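Local atomic coordinates of esterase (Xanthomonas oryzae pv. oryzae, PDB entry 3H2K), a protein that probably hydrolyses ester bonds of lipid-like substrates, as an alpha/beta-hydrolase related to the secretory lipases. Residues 137-142 and 175-180. Numbering follows the deposited sequence.
Sequences PYLHSA and YSQGGH. With BOG (octyl beta-D-glucopyranoside), chain B.
A type II beta turn from P137 to H140 brings L139 to within 6.6 Å of Q177, CA to CA, where Q177, next to the serine within what appears to be the nucleophile elbow (GxSxG) of an alpha/beta-hydrolase fold, opens helix 177-192. The elbow's serine, S176, sits in a strained backbone conformation with positive phi and is hydrogen-bonded through OG to H377 NE2, consistent with a Ser-His-Asp triad completed by D336. Behind it, the first turn of the helix presents Q177 and H180 to the incoming loop, an illustration of how a loop packs against the helix that leaves such an elbow. The Q177 side chain, extended with CG anti to the backbone N (chi1 177°), carries its amide to the edge of the Y138 ring, the two planes standing 81° apart and Q177 CD lying 3.4 Å from Y138 CE1. L139 CD2 touches both helix residues, 3.8 Å from Q177 CG and 4.0 Å from H180 CG, resting over one face of the imidazole. The Y138 OH is hydrogen-bonded to T88 OG1 and lies beside the terminal carbon of a bound octyl glucoside, while the ring stacks with Y237. That carbon, C8', is 3.4 Å from Q177 N and 3.8 Å from S176 OG. Farther along the helix, H180 NE2 donates a weak, strongly bent hydrogen bond to S141 OG, 3.1 Å long with an angle of 122° at the hydrogen.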
loop_
_atom_site.group_PDB
_atom_site.type_symbol
_atom_site.label_atom_id
_atom_site.label_comp_id
_atom_site.label_asym_id
_atom_site.label_seq_id
_atom_site.Cartn_x
_atom_site.Cartn_y
_atom_site.Cartn_z
ATOM N N PRO A 137 -9.512 -7.431 1.750
ATOM C CA PRO A 137 -8.557 -8.530 1.557
ATOM C C PRO A 137 -7.143 -8.005 1.803
ATOM O O PRO A 137 -6.366 -7.799 0.864
ATOM C CB PRO A 137 -8.776 -8.936 0.093
ATOM C CG PRO A 137 -10.188 -8.443 -0.215
ATOM C CD PRO A 137 -10.200 -7.112 0.487
ATOM N N TYR A 138 -6.826 -7.778 3.073
ATOM C CA TYR A 138 -5.527 -7.254 3.481
ATOM C C TYR A 138 -4.383 -8.104 2.936
ATOM O O TYR A 138 -4.378 -9.322 3.088
ATOM C CB TYR A 138 -5.463 -7.181 5.012
ATOM C CG TYR A 138 -4.217 -6.527 5.575
ATOM C CD1 TYR A 138 -3.798 -5.267 5.132
ATOM C CD2 TYR A 138 -3.482 -7.146 6.584
ATOM C CE1 TYR A 138 -2.675 -4.643 5.683
ATOM C CE2 TYR A 138 -2.363 -6.531 7.148
ATOM C CZ TYR A 138 -1.966 -5.282 6.694
ATOM O OH TYR A 138 -0.880 -4.668 7.269
ATOM N N LEU A 139 -3.429 -7.440 2.286
ATOM C CA LEU A 139 -2.260 -8.085 1.701
ATOM C C LEU A 139 -2.582 -9.179 0.677
ATOM O O LEU A 139 -1.799 -10.105 0.482
ATOM C CB LEU A 139 -1.366 -8.645 2.813
ATOM C CG LEU A 139 -0.820 -7.564 3.757
ATOM C CD1 LEU A 139 -0.215 -8.202 4.996
ATOM C CD2 LEU A 139 0.212 -6.715 3.019
ATOM N N HIS A 140 -3.734 -9.075 0.026
ATOM C CA HIS A 140 -4.107 -10.048 -1.001
ATOM C C HIS A 140 -3.667 -9.460 -2.348
ATOM O O HIS A 140 -4.309 -8.550 -2.878
ATOM C CB HIS A 140 -5.617 -10.281 -0.990
ATOM C CG HIS A 140 -6.086 -11.267 -2.013
ATOM N ND1 HIS A 140 -6.719 -10.888 -3.177
ATOM C CD2 HIS A 140 -6.024 -12.620 -2.043
ATOM C CE1 HIS A 140 -7.029 -11.965 -3.879
ATOM N NE2 HIS A 140 -6.619 -13.030 -3.212
ATOM N N SER A 141 -2.569 -9.984 -2.888
ATOM C CA SER A 141 -1.999 -9.502 -4.149
ATOM C C SER A 141 -2.969 -9.273 -5.309
ATOM O O SER A 141 -2.996 -8.197 -5.902
ATOM C CB SER A 141 -0.892 -10.453 -4.620
ATOM O OG SER A 141 0.135 -10.571 -3.644
ATOM N N ALA A 142 -3.757 -10.288 -5.638
ATOM C CA ALA A 142 -4.688 -10.184 -6.757
ATOM C C ALA A 142 -5.721 -9.054 -6.673
ATOM O O ALA A 142 -5.959 -8.372 -7.667
ATOM C CB ALA A 142 -5.394 -11.528 -6.968
ATOM N N TYR A 175 3.271 2.769 -0.197
ATOM C CA TYR A 175 4.008 2.665 1.053
ATOM C C TYR A 175 3.405 1.642 2.018
ATOM O O TYR A 175 2.188 1.571 2.164
ATOM C CB TYR A 175 4.067 4.061 1.685
ATOM C CG TYR A 175 4.133 4.082 3.195
ATOM C CD1 TYR A 175 5.291 3.704 3.871
ATOM C CD2 TYR A 175 3.029 4.473 3.947
ATOM C CE1 TYR A 175 5.342 3.714 5.270
ATOM C CE2 TYR A 175 3.068 4.487 5.339
ATOM C CZ TYR A 175 4.226 4.108 5.994
ATOM O OH TYR A 175 4.265 4.130 7.371
ATOM N N SER A 176 4.275 0.852 2.652
ATOM C CA SER A 176 3.882 -0.174 3.621
ATOM C C SER A 176 3.030 -1.240 2.912
ATOM O O SER A 176 3.524 -1.925 2.016
ATOM C CB SER A 176 3.119 0.481 4.780
ATOM O OG SER A 176 3.011 -0.396 5.885
ATOM N N GLN A 177 1.771 -1.408 3.305
ATOM C CA GLN A 177 0.939 -2.377 2.589
ATOM C C GLN A 177 0.916 -1.897 1.132
ATOM O O GLN A 177 0.828 -2.693 0.199
ATOM C CB GLN A 177 -0.494 -2.396 3.125
ATOM C CG GLN A 177 -1.413 -3.342 2.338
ATOM C CD GLN A 177 -2.890 -3.110 2.612
ATOM O OE1 GLN A 177 -3.750 -3.737 1.991
ATOM N NE2 GLN A 177 -3.190 -2.209 3.538
ATOM N N GLY A 178 1.001 -0.577 0.961
ATOM C CA GLY A 178 0.995 0.020 -0.364
ATOM C C GLY A 178 2.184 -0.398 -1.213
ATOM O O GLY A 178 2.123 -0.339 -2.441
ATOM N N GLY A 179 3.273 -0.801 -0.565
ATOM C CA GLY A 179 4.438 -1.250 -1.308
ATOM C C GLY A 179 4.126 -2.622 -1.887
ATOM O O GLY A 179 4.532 -2.963 -3.001
ATOM N N HIS A 180 3.404 -3.418 -1.104
ATOM C CA HIS A 180 2.982 -4.749 -1.522
ATOM C C HIS A 180 2.039 -4.531 -2.708
ATOM O O HIS A 180 2.162 -5.180 -3.747
ATOM C CB HIS A 180 2.228 -5.437 -0.375
ATOM C CG HIS A 180 1.805 -6.841 -0.677
ATOM N ND1 HIS A 180 2.668 -7.914 -0.601
ATOM C CD2 HIS A 180 0.610 -7.348 -1.059
ATOM C CE1 HIS A 180 2.021 -9.020 -0.923
ATOM N NE2 HIS A 180 0.770 -8.705 -1.206
HETATM C C1 BOG B . 4.898 -9.903 14.403
HETATM O O1 BOG B . 5.013 -8.671 13.676
HETATM C C2 BOG B . 4.995 -9.639 15.906
HETATM O O2 BOG B . 6.241 -9.013 16.223
HETATM C C3 BOG B . 4.872 -10.961 16.665
HETATM O O3 BOG B . 4.836 -10.699 18.071
HETATM C C4 BOG B . 3.586 -11.677 16.248
HETATM O O4 BOG B . 3.595 -12.993 16.807
HETATM C C5 BOG B . 3.501 -11.784 14.724
HETATM O O5 BOG B . 3.619 -10.489 14.117
HETATM C C6 BOG B . 2.134 -12.355 14.340
HETATM O O6 BOG B . 1.109 -11.461 14.782
HETATM C "C1'" BOG B . 4.893 -8.930 12.270
HETATM C "C2'" BOG B . 4.611 -7.603 11.561
HETATM C "C3'" BOG B . 4.424 -7.789 10.054
HETATM C "C4'" BOG B . 4.002 -6.461 9.422
HETATM C "C5'" BOG B . 3.734 -6.590 7.921
HETATM C "C6'" BOG B . 3.200 -5.265 7.372
HETATM C "C7'" BOG B . 2.835 -5.380 5.892
HETATM C "C8'" BOG B . 2.230 -4.072 5.377
#